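Local structure of chromosome partition protein Smc (3KTA) at residues P88-E94 with S118-T124; I95-L99 with W169-N173. The protein probably serves in chromosome condensation and partitioning, this chain being the C-terminal part of its ATP-binding cassette ATPase domain. One frame throughout, in Å; residues are numbered along the deposited sequence.

Contact 1 of 2, residues P88-E94 with S118-T124; sequences PFYLFDE and SQFIVIT
The backbone O of Q119 accepts a hydrogen bond from Y90 N, 2.8 Å from Q119 O, receives a CA-H...O contact from F89 CA at 3.1 Å, and lies at the edge of the Y90 ring, in its plane. It belongs to a parallel ladder of six N-H...O bonds between 88-94 and 118-124, with the axes of strands 89-93 and 119-123 12° apart; the straightest is F92 N to I121 O. The Y90, F92 and F120 rings cluster on one face. Those of Y90 and F120 are nearly parallel but slid apart, centroids 5.0 Å apart, with Y90 CD1 over the F120 face, while F92 CE2 comes to the F120 edge. S118 OG, hydrogen-bonded to A87 O, sits at the Y90 edge, and Y90 OH bonds to A87 N and to Y140 of the other protein chain; a leucine here would probably leave both without that mate and lose the ring lying over one face of F120. On the other face L91 CD1 meets I121 CG2 at 3.8 Å. With CG anti to the backbone N (chi1 -166°), the D93 carboxylate lies against I123, D93 CG 3.5 Å from I123 CD1, and OD2 bonds S40 of the other chain. The hydrophobic strand ending at D93, with E94 next, fits a Walker B motif: the ladder and apolar neighbours fix an acid whose side chain lies about 4 Å, nearest atoms, from magnesium.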
ATOM      1  N   PRO B  88      -7.832  -2.645   6.574  1.00 15.07           N
ATOM      2  CA  PRO B  88      -8.597  -1.403   6.383  1.00 12.75           C
ATOM      3  C   PRO B  88      -8.283  -0.748   5.038  1.00 14.49           C
ATOM      4  O   PRO B  88      -9.219  -0.389   4.308  1.00 14.60           O
ATOM      5  CB  PRO B  88      -8.157  -0.531   7.567  1.00 14.36           C
ATOM      6  CG  PRO B  88      -7.871  -1.554   8.658  1.00 18.09           C
ATOM      7  CD  PRO B  88      -7.183  -2.705   7.902  1.00 16.93           C
ATOM      8  N   PHE B  89      -7.003  -0.638   4.694  1.00 11.34           N
ATOM      9  CA  PHE B  89      -6.630  -0.053   3.395  1.00 12.41           C
ATOM     10  C   PHE B  89      -5.338  -0.651   2.870  1.00 12.86           C
ATOM     11  O   PHE B  89      -4.546  -1.199   3.638  1.00 13.89           O
ATOM     12  CB  PHE B  89      -6.505   1.474   3.476  1.00 12.12           C
ATOM     13  CG  PHE B  89      -5.321   1.945   4.260  1.00 12.63           C
ATOM     14  CD1 PHE B  89      -5.412   2.104   5.631  1.00 13.69           C
ATOM     15  CD2 PHE B  89      -4.112   2.218   3.625  1.00 13.39           C
ATOM     16  CE1 PHE B  89      -4.318   2.549   6.348  1.00 16.18           C
ATOM     17  CE2 PHE B  89      -3.014   2.666   4.336  1.00 17.44           C
ATOM     18  CZ  PHE B  89      -3.119   2.810   5.710  1.00 18.13           C
ATOM     19  N   TYR B  90      -5.153  -0.549   1.552  1.00 12.56           N
ATOM     20  CA  TYR B  90      -3.922  -0.962   0.885  1.00 11.27           C
ATOM     21  C   TYR B  90      -3.411   0.245   0.139  1.00 11.47           C
ATOM     22  O   TYR B  90      -4.205   1.001  -0.425  1.00 11.77           O
ATOM     23  CB  TYR B  90      -4.192  -2.125  -0.103  1.00 11.03           C
ATOM     24  CG  TYR B  90      -4.588  -3.360   0.653  1.00 10.93           C
ATOM     25  CD1 TYR B  90      -5.883  -3.512   1.129  1.00 12.91           C
ATOM     26  CD2 TYR B  90      -3.653  -4.353   0.950  1.00 10.74           C
ATOM     27  CE1 TYR B  90      -6.243  -4.610   1.887  1.00 13.39           C
ATOM     28  CE2 TYR B  90      -4.012  -5.468   1.699  1.00 11.20           C
ATOM     29  CZ  TYR B  90      -5.301  -5.590   2.158  1.00 12.85           C
ATOM     30  OH  TYR B  90      -5.668  -6.669   2.915  1.00 12.66           O
ATOM     31  N   LEU B  91      -2.097   0.434   0.157  1.00 10.71           N
ATOM     32  CA  LEU B  91      -1.460   1.504  -0.601  1.00 10.16           C
ATOM     33  C   LEU B  91      -0.476   0.848  -1.536  1.00 12.66           C
ATOM     34  O   LEU B  91       0.428   0.144  -1.096  1.00 14.69           O
ATOM     35  CB  LEU B  91      -0.744   2.468   0.335  1.00 13.51           C
ATOM     36  CG  LEU B  91       0.126   3.525  -0.340  1.00 15.41           C
ATOM     37  CD1 LEU B  91      -0.703   4.502  -1.154  1.00 17.11           C
ATOM     38  CD2 LEU B  91       0.869   4.266   0.754  1.00 20.91           C
ATOM     39  N   PHE B  92      -0.703   1.015  -2.835  1.00 11.90           N
ATOM     40  CA  PHE B  92       0.120   0.367  -3.847  1.00 11.68           C
ATOM     41  C   PHE B  92       0.732   1.459  -4.717  1.00 13.21           C
ATOM     42  O   PHE B  92       0.008   2.203  -5.370  1.00 14.68           O
ATOM     43  CB  PHE B  92      -0.738  -0.498  -4.776  1.00 13.48           C
ATOM     44  CG  PHE B  92      -1.329  -1.738  -4.151  1.00 11.26           C
ATOM     45  CD1 PHE B  92      -0.779  -2.331  -3.020  1.00 13.33           C
ATOM     46  CD2 PHE B  92      -2.423  -2.342  -4.760  1.00 15.15           C
ATOM     47  CE1 PHE B  92      -1.337  -3.501  -2.489  1.00 14.01           C
ATOM     48  CE2 PHE B  92      -2.994  -3.502  -4.245  1.00 14.14           C
ATOM     49  CZ  PHE B  92      -2.450  -4.093  -3.109  1.00 15.80           C
ATOM     50  N   ASP B  93       2.057   1.531  -4.774  1.00 13.41           N
ATOM     51  CA  ASP B  93       2.742   2.547  -5.589  1.00 13.65           C
ATOM     52  C   ASP B  93       3.426   1.938  -6.829  1.00 11.73           C
ATOM     53  O   ASP B  93       4.482   1.320  -6.720  1.00 12.64           O
ATOM     54  CB  ASP B  93       3.783   3.247  -4.719  1.00 11.51           C
ATOM     55  CG  ASP B  93       4.322   4.524  -5.346  1.00 13.74           C
ATOM     56  OD1 ASP B  93       4.121   4.748  -6.564  0.92 12.35           O
ATOM     57  OD2 ASP B  93       4.932   5.312  -4.594  1.00 15.33           O
ATOM     58  N   GLU B  94       2.802   2.111  -7.994  1.00 12.95           N
ATOM     59  CA  GLU B  94       3.319   1.601  -9.265  1.00 13.87           C
ATOM     60  C   GLU B  94       3.676   0.105  -9.214  1.00 13.69           C
ATOM     61  O   GLU B  94       4.746  -0.324  -9.645  1.00 15.87           O
ATOM     62  CB  GLU B  94       4.447   2.491  -9.806  1.00 14.38           C
ATOM     63  CG  GLU B  94       3.982   3.905 -10.054  1.00 15.13           C
ATOM     64  CD  GLU B  94       4.982   4.747 -10.809  1.00 15.27           C
ATOM     65  OE1 GLU B  94       5.201   5.905 -10.398  1.00 16.07           O
ATOM     66  OE2 GLU B  94       5.538   4.269 -11.839  1.00 19.36           O
ATOM     67  N   SER B 118     -12.122  -3.761   1.323  1.00 14.10           N
ATOM     68  CA  SER B 118     -11.010  -2.920   1.769  1.00 11.86           C
ATOM     69  C   SER B 118     -10.898  -1.690   0.877  1.00 10.74           C
ATOM     70  O   SER B 118     -11.307  -1.721  -0.284  1.00 12.71           O
ATOM     71  CB  SER B 118      -9.674  -3.682   1.696  1.00 12.65           C
ATOM     72  OG  SER B 118      -9.670  -4.831   2.524  1.00 14.58           O
ATOM     73  N   GLN B 119     -10.285  -0.631   1.405  1.00 11.20           N
ATOM     74  CA  GLN B 119      -9.963   0.554   0.630  1.00 10.00           C
ATOM     75  C   GLN B 119      -8.637   0.326  -0.110  1.00 10.72           C
ATOM     76  O   GLN B 119      -7.703  -0.255   0.448  1.00 11.56           O
ATOM     77  CB  GLN B 119      -9.845   1.745   1.582  1.00 11.49           C
ATOM     78  CG  GLN B 119      -9.409   3.053   0.936  1.00 12.76           C
ATOM     79  CD  GLN B 119      -9.406   4.168   1.974  1.00 12.65           C
ATOM     80  OE1 GLN B 119      -8.808   4.022   3.047  1.00 13.43           O
ATOM     81  NE2 GLN B 119     -10.087   5.266   1.678  1.00 12.69           N
ATOM     82  N   PHE B 120      -8.566   0.773  -1.361  1.00 11.17           N
ATOM     83  CA  PHE B 120      -7.337   0.695  -2.144  1.00 11.46           C
ATOM     84  C   PHE B 120      -6.943   2.060  -2.657  1.00 10.44           C
ATOM     85  O   PHE B 120      -7.773   2.762  -3.257  1.00 12.24           O
ATOM     86  CB  PHE B 120      -7.537  -0.266  -3.334  1.00 11.27           C
ATOM     87  CG  PHE B 120      -7.580  -1.690  -2.924  1.00 10.87           C
ATOM     88  CD1 PHE B 120      -8.768  -2.267  -2.472  1.00 10.82           C
ATOM     89  CD2 PHE B 120      -6.421  -2.461  -2.930  1.00 11.52           C
ATOM     90  CE1 PHE B 120      -8.796  -3.591  -2.077  1.00 12.62           C
ATOM     91  CE2 PHE B 120      -6.445  -3.775  -2.516  1.00 11.94           C
ATOM     92  CZ  PHE B 120      -7.626  -4.343  -2.082  1.00 12.59           C
ATOM     93  N   ILE B 121      -5.683   2.425  -2.434  1.00  9.37           N
ATOM     94  CA  ILE B 121      -5.144   3.673  -2.974  1.00  8.79           C
ATOM     95  C   ILE B 121      -3.967   3.278  -3.850  1.00 10.97           C
ATOM     96  O   ILE B 121      -2.994   2.687  -3.367  1.00 11.92           O
ATOM     97  CB  ILE B 121      -4.651   4.610  -1.849  1.00 10.43           C
ATOM     98  CG1 ILE B 121      -5.823   5.000  -0.947  1.00 13.08           C
ATOM     99  CG2 ILE B 121      -3.980   5.856  -2.437  1.00 11.85           C
ATOM    100  CD1 ILE B 121      -5.373   5.525   0.413  1.00 14.93           C
ATOM    101  N   VAL B 122      -4.063   3.574  -5.143  1.00 11.51           N
ATOM    102  CA  VAL B 122      -3.119   3.014  -6.097  1.00 11.25           C
ATOM    103  C   VAL B 122      -2.526   4.124  -6.952  1.00 10.96           C
ATOM    104  O   VAL B 122      -3.252   4.829  -7.636  1.00 12.29           O
ATOM    105  CB  VAL B 122      -3.845   2.008  -7.036  1.00 11.57           C
ATOM    106  CG1 VAL B 122      -2.875   1.439  -8.076  1.00 13.69           C
ATOM    107  CG2 VAL B 122      -4.492   0.876  -6.234  1.00 12.11           C
ATOM    108  N   ILE B 123      -1.203   4.272  -6.904  1.00 11.16           N
ATOM    109  CA  ILE B 123      -0.513   5.198  -7.789  1.00 12.46           C
ATOM    110  C   ILE B 123      -0.124   4.460  -9.054  1.00 11.70           C
ATOM    111  O   ILE B 123       0.446   3.372  -8.975  1.00 13.55           O
ATOM    112  CB  ILE B 123       0.760   5.720  -7.138  1.00 10.99           C
ATOM    113  CG1 ILE B 123       0.421   6.529  -5.878  1.00 13.35           C
ATOM    114  CG2 ILE B 123       1.539   6.570  -8.153  1.00 12.27           C
ATOM    115  CD1 ILE B 123       1.607   6.752  -4.936  1.00 14.11           C
ATOM    116  N   THR B 124      -0.447   5.025 -10.215  1.00 12.27           N
ATOM    117  CA  THR B 124      -0.249   4.295 -11.478  1.00 11.41           C
ATOM    118  C   THR B 124      -0.133   5.221 -12.683  1.00 12.85           C
ATOM    119  O   THR B 124      -0.693   6.321 -12.689  1.00 13.36           O
ATOM    120  CB  THR B 124      -1.397   3.289 -11.719  1.00 12.03           C
ATOM    121  OG1 THR B 124      -1.157   2.550 -12.929  1.00 12.82           O
ATOM    122  CG2 THR B 124      -2.740   4.008 -11.827  1.00 17.42           C
TER

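Contact 2 of 2, residues I95-L99 with W169-N173; sequences IDAHL and WEHGN. With AP5 (bis(adenosine)-5'-pentaphosphate), chain E.
The backbone N-H of H98 points almost straight at E170 OE2, 2.9 Å from H98 N and at 174°, the one hydrogen bond joining the two loops. The donor arrives from above the carboxylate plane, 47° out of it. E170 has CG anti to its N (chi1 -171°) and the chain extended beyond, which carries the carboxylate across to the H98 backbone; E170 OE2 also lies 3.7 Å from A97 CA. Each loop contains a type II beta turn, D96 to L99 and E170 to N173; 95-99, just after the probable Walker B acids, is consistent with the D-loop of ABC ATPases, while 169-173 is the chain's C-terminus. G172 takes a positive phi, where a CB would jam against the preceding carbonyl. Apolar contact centres on A97: its CB meets H171 CB at 4.0 Å and, within its own loop, lies 3.8 Å above one face of the neighbouring H98 ring. H98 CE1 in turn approaches the edge of the H171 ring. A third group of contacts is with bis(adenosine)-5'-pentaphosphate. G172 N donates to the ribose O2F at 2.9 Å, and the ribose O3F donates to N173 O at 2.6 Å. H171 CD2 lies 3.6 Å from O2F and its NE2 3.7 Å from the adenine N3A. The other protein chain adds backbone N-H groups of G36, K39, S40 and N41.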
ATOM      1  N   ILE B  95       2.722  -0.683  -8.724  1.00 11.25           N
ATOM      2  CA  ILE B  95       2.899  -2.125  -8.566  1.00 12.28           C
ATOM      3  C   ILE B  95       2.757  -2.826  -9.903  1.00 15.84           C
ATOM      4  O   ILE B  95       3.031  -4.016 -10.002  1.00 16.08           O
ATOM      5  CB  ILE B  95       1.896  -2.749  -7.566  1.00 15.15           C
ATOM      6  CG1 ILE B  95       0.447  -2.396  -7.955  1.00 15.84           C
ATOM      7  CG2 ILE B  95       2.226  -2.316  -6.134  1.00 16.60           C
ATOM      8  CD1 ILE B  95      -0.561  -3.479  -7.644  1.00 20.24           C
ATOM      9  N   ASP B  96       2.318  -2.077 -10.916  1.00 15.75           N
ATOM     10  CA  ASP B  96       2.078  -2.635 -12.242  1.00 16.07           C
ATOM     11  C   ASP B  96       3.282  -2.531 -13.158  1.00 18.78           C
ATOM     12  O   ASP B  96       3.221  -2.919 -14.331  1.00 19.92           O
ATOM     13  CB  ASP B  96       0.822  -2.017 -12.894  1.00 15.85           C
ATOM     14  CG  ASP B  96       0.629  -0.534 -12.567  1.00 16.83           C
ATOM     15  OD1 ASP B  96       1.557   0.126 -12.081  0.73 18.18           O
ATOM     16  OD2 ASP B  96      -0.468  -0.019 -12.849  0.83 15.99           O
ATOM     17  N   ALA B  97       4.395  -2.027 -12.635  1.00 18.21           N
ATOM     18  CA  ALA B  97       5.626  -2.003 -13.424  1.00 19.23           C
ATOM     19  C   ALA B  97       5.990  -3.415 -13.915  1.00 22.19           C
ATOM     20  O   ALA B  97       5.819  -4.406 -13.200  1.00 21.70           O
ATOM     21  CB  ALA B  97       6.775  -1.410 -12.614  1.00 22.32           C
ATOM     22  N   HIS B  98       6.469  -3.503 -15.148  1.00 23.74           N
ATOM     23  CA  HIS B  98       6.949  -4.774 -15.692  1.00 25.72           C
ATOM     24  C   HIS B  98       5.836  -5.759 -16.056  1.00 23.04           C
ATOM     25  O   HIS B  98       6.115  -6.902 -16.413  1.00 22.40           O
ATOM     26  CB  HIS B  98       7.951  -5.430 -14.732  1.00 28.09           C
ATOM     27  CG  HIS B  98       8.933  -4.463 -14.147  1.00 34.87           C
ATOM     28  ND1 HIS B  98       9.274  -4.460 -12.809  1.00 37.12           N
ATOM     29  CD2 HIS B  98       9.622  -3.441 -14.711  1.00 33.02           C
ATOM     30  CE1 HIS B  98      10.142  -3.489 -12.581  1.00 30.90           C
ATOM     31  NE2 HIS B  98      10.366  -2.853 -13.717  1.00 33.90           N
ATOM     32  N   LEU B  99       4.584  -5.316 -15.981  1.00 17.97           N
ATOM     33  CA  LEU B  99       3.470  -6.169 -16.387  1.00 17.22           C
ATOM     34  C   LEU B  99       2.833  -5.634 -17.654  1.00 16.27           C
ATOM     35  O   LEU B  99       2.686  -4.421 -17.817  1.00 16.33           O
ATOM     36  CB  LEU B  99       2.398  -6.243 -15.295  1.00 17.65           C
ATOM     37  CG  LEU B  99       2.767  -6.927 -13.981  1.00 19.54           C
ATOM     38  CD1 LEU B  99       1.674  -6.686 -12.947  1.00 19.23           C
ATOM     39  CD2 LEU B  99       2.974  -8.403 -14.204  1.00 21.98           C
ATOM     40  N   TRP B 169       9.067   6.467 -19.493  1.00 26.64           N
ATOM     41  CA  TRP B 169       8.037   6.789 -18.508  1.00 27.30           C
ATOM     42  C   TRP B 169       7.930   5.750 -17.379  1.00 25.46           C
ATOM     43  O   TRP B 169       7.639   6.103 -16.232  1.00 21.44           O
ATOM     44  CB  TRP B 169       6.671   6.984 -19.195  1.00 25.31           C
ATOM     45  CG  TRP B 169       6.223   5.771 -19.944  1.00 27.60           C
ATOM     46  CD1 TRP B 169       6.407   5.513 -21.277  1.00 24.39           C
ATOM     47  CD2 TRP B 169       5.539   4.630 -19.409  1.00 25.02           C
ATOM     48  NE1 TRP B 169       5.882   4.290 -21.598  1.00 27.65           N
ATOM     49  CE2 TRP B 169       5.335   3.729 -20.474  1.00 27.38           C
ATOM     50  CE3 TRP B 169       5.066   4.290 -18.137  1.00 24.52           C
ATOM     51  CZ2 TRP B 169       4.690   2.507 -20.304  1.00 29.12           C
ATOM     52  CZ3 TRP B 169       4.431   3.071 -17.967  1.00 25.29           C
ATOM     53  CH2 TRP B 169       4.242   2.197 -19.046  1.00 31.83           C
ATOM     54  N   GLU B 170       8.171   4.480 -17.695  1.00 22.81           N
ATOM     55  CA  GLU B 170       7.945   3.393 -16.735  1.00 23.24           C
ATOM     56  C   GLU B 170       8.905   3.424 -15.555  1.00 22.40           C
ATOM     57  O   GLU B 170      10.060   3.831 -15.684  1.00 20.97           O
ATOM     58  CB  GLU B 170       8.001   2.027 -17.428  1.00 24.06           C
ATOM     59  CG  GLU B 170       7.556   0.867 -16.542  1.00 24.20           C
ATOM     60  CD  GLU B 170       7.381  -0.429 -17.314  1.00 31.60           C
ATOM     61  OE1 GLU B 170       8.147  -0.660 -18.274  1.00 36.77           O
ATOM     62  OE2 GLU B 170       6.485  -1.226 -16.956  1.00 27.09           O
ATOM     63  N   HIS B 171       8.409   3.003 -14.399  1.00 18.77           N
ATOM     64  CA  HIS B 171       9.237   2.863 -13.210  1.00 18.18           C
ATOM     65  C   HIS B 171      10.480   2.021 -13.499  1.00 21.05           C
ATOM     66  O   HIS B 171      10.420   1.024 -14.226  1.00 20.54           O
ATOM     67  CB  HIS B 171       8.438   2.187 -12.091  1.00 18.55           C
ATOM     68  CG  HIS B 171       9.283   1.768 -10.929  1.00 22.11           C
ATOM     69  ND1 HIS B 171       9.826   0.506 -10.813  1.00 25.87           N
ATOM     70  CD2 HIS B 171       9.716   2.466  -9.853  1.00 20.82           C
ATOM     71  CE1 HIS B 171      10.550   0.442  -9.707  1.00 22.09           C
ATOM     72  NE2 HIS B 171      10.502   1.618  -9.109  1.00 25.03           N
ATOM     73  N   GLY B 172      11.607   2.434 -12.933  1.00 22.21           N
ATOM     74  CA  GLY B 172      12.829   1.657 -13.028  1.00 21.57           C
ATOM     75  C   GLY B 172      13.787   2.128 -14.105  1.00 23.47           C
ATOM     76  O   GLY B 172      14.893   1.591 -14.230  1.00 23.48           O
ATOM     77  N   ASN B 173      13.372   3.121 -14.887  1.00 22.61           N
ATOM     78  CA  ASN B 173      14.212   3.625 -15.972  1.00 20.60           C
ATOM     79  C   ASN B 173      15.196   4.681 -15.518  1.00 22.26           C
ATOM     80  O   ASN B 173      15.036   5.268 -14.443  1.00 23.90           O
ATOM     81  CB  ASN B 173      13.364   4.180 -17.117  1.00 19.45           C
ATOM     82  CG  ASN B 173      12.773   3.086 -17.983  1.00 24.52           C
ATOM     83  OD1 ASN B 173      11.548   2.984 -18.132  1.00 28.59           O
ATOM     84  ND2 ASN B 173      13.639   2.250 -18.555  1.00 22.69           N
ATOM     85  OXT ASN B 173      16.153   4.961 -16.235  1.00 22.52           O
TER
HETATM   86  PA  AP5 E 183      13.586   9.751  -9.537  1.00 27.38           P
HETATM   87  O1A AP5 E 183      13.970  10.616 -10.721  1.00 28.62           O
HETATM   88  O2A AP5 E 183      14.354  10.112  -8.292  1.00 30.15           O
HETATM   89  O3A AP5 E 183      12.014   9.885  -9.165  1.00 23.04           O
HETATM   90  PB  AP5 E 183      10.863  10.005 -10.254  1.00 27.96           P
HETATM   91  O1B AP5 E 183      11.178   9.125 -11.448  1.00 28.80           O
HETATM   92  O2B AP5 E 183      10.537  11.434 -10.590  1.00 22.92           O
HETATM   93  O3B AP5 E 183       9.776   9.345  -9.261  1.00 20.64           O
HETATM   94  PG  AP5 E 183       8.257   9.293  -9.639  1.00 20.43           P
HETATM   95  O1G AP5 E 183       8.109   9.346 -11.147  1.00 24.94           O
HETATM   96  O2G AP5 E 183       7.734   8.027  -9.039  1.00 15.13           O
HETATM   97  O3G AP5 E 183       7.724  10.657  -9.045  1.00 18.20           O
HETATM   98  PD  AP5 E 183       6.550  10.919  -8.009  1.00 15.36           P
HETATM   99  O1D AP5 E 183       5.369  11.500  -8.724  1.00 14.71           O
HETATM  100  O2D AP5 E 183       6.251   9.725  -7.137  1.00 14.10           O
HETATM  101  O3D AP5 E 183       7.249  12.110  -7.172  1.00 16.46           O
HETATM  102  PE  AP5 E 183       7.659  12.066  -5.608  1.00 15.42           P
HETATM  103  O1E AP5 E 183       6.382  11.935  -4.812  1.00 16.51           O
HETATM  104  O2E AP5 E 183       8.721  11.054  -5.365  1.00 14.05           O
HETATM  105  O5F AP5 E 183      13.711   8.188  -9.901  1.00 23.61           O
HETATM  106  C5F AP5 E 183      14.919   7.451  -9.843  1.00 25.22           C
HETATM  107  C4F AP5 E 183      14.712   5.994 -10.263  1.00 23.63           C
HETATM  108  O4F AP5 E 183      14.063   5.297  -9.214  1.00 23.31           O
HETATM  109  C3F AP5 E 183      13.814   5.837 -11.481  1.00 23.20           C
HETATM  110  O3F AP5 E 183      14.076   4.591 -12.096  1.00 23.68           O
HETATM  111  C2F AP5 E 183      12.435   5.761 -10.862  1.00 23.90           C
HETATM  112  O2F AP5 E 183      11.537   5.029 -11.668  1.00 21.67           O
HETATM  113  C1F AP5 E 183      12.701   5.058  -9.538  1.00 22.35           C
HETATM  114  N9A AP5 E 183      11.916   5.627  -8.433  1.00 20.15           N
HETATM  115  C8A AP5 E 183      11.271   6.834  -8.404  1.00 21.41           C
HETATM  116  N7A AP5 E 183      10.701   6.984  -7.189  1.00 18.78           N
HETATM  117  C5A AP5 E 183      10.968   5.888  -6.445  1.00 19.26           C
HETATM  118  C6A AP5 E 183      10.617   5.524  -5.152  1.00 20.49           C
HETATM  119  N6A AP5 E 183       9.759   6.269  -4.449  1.00 18.50           N
HETATM  120  N1A AP5 E 183      11.047   4.315  -4.663  1.00 20.55           N
HETATM  121  C2A AP5 E 183      11.822   3.475  -5.440  1.00 23.87           C
HETATM  122  N3A AP5 E 183      12.168   3.834  -6.725  1.00 22.70           N
HETATM  123  C4A AP5 E 183      11.738   5.024  -7.219  1.00 19.79           C
HETATM  124  O5J AP5 E 183       8.166  13.586  -5.470  1.00 15.27           O
HETATM  125  C5J AP5 E 183       9.490  13.944  -5.818  1.00 18.73           C
HETATM  126  C4J AP5 E 183       9.589  15.452  -5.674  1.00 15.74           C
HETATM  127  O4J AP5 E 183       9.366  15.797  -4.309  1.00 16.78           O
HETATM  128  C3J AP5 E 183      10.991  15.952  -6.040  1.00 19.46           C
HETATM  129  O3J AP5 E 183      10.869  17.075  -6.878  1.00 21.10           O
HETATM  130  C2J AP5 E 183      11.547  16.358  -4.697  1.00 21.26           C
HETATM  131  O2J AP5 E 183      12.545  17.362  -4.795  1.00 21.74           O
HETATM  132  C1J AP5 E 183      10.292  16.802  -3.961  1.00 16.94           C
HETATM  133  N9B AP5 E 183      10.559  16.877  -2.519  1.00 18.65           N
HETATM  134  C8B AP5 E 183      10.864  15.878  -1.634  1.00 19.01           C
HETATM  135  N7B AP5 E 183      11.048  16.429  -0.412  1.00 20.38           N
HETATM  136  C5B AP5 E 183      10.867  17.768  -0.525  1.00 19.71           C
HETATM  137  C6B AP5 E 183      10.939  18.816   0.384  1.00 20.02           C
HETATM  138  N6B AP5 E 183      11.356  18.598   1.626  1.00 23.57           N
HETATM  139  N1B AP5 E 183      10.697  20.089  -0.060  1.00 18.32           N
HETATM  140  C2B AP5 E 183      10.392  20.359  -1.376  1.00 18.94           C
HETATM  141  N3B AP5 E 183      10.323  19.314  -2.274  1.00 19.93           N
HETATM  142  C4B AP5 E 183      10.563  18.056  -1.842  1.00 20.44           C

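In the fold
Contacts 1 and 2 alternate along the chain: strand 89-93 leads directly into loop 95-99, then come helix 101-114 and strand 119-123 as a beta-alpha-beta crossover, and only after helix 153-164 does 169-173 return to the nucleotide. Their centres are about 16 Å apart. Two contacts bridge them: T124 OG1 bonds D96 OD2 at 2.7 Å, and E94 OE2 packs on H171 CB. Contact 1 is buried, its sheet continuing into the other protein chain, whereas contact 2 lies at the surface. Strand 89-93 thus brings D93 close to the magnesium ion and E94, just after it, to the bound ligand, while the C-terminal loop holds one ribose, placing both contacts at one composite nucleotide site.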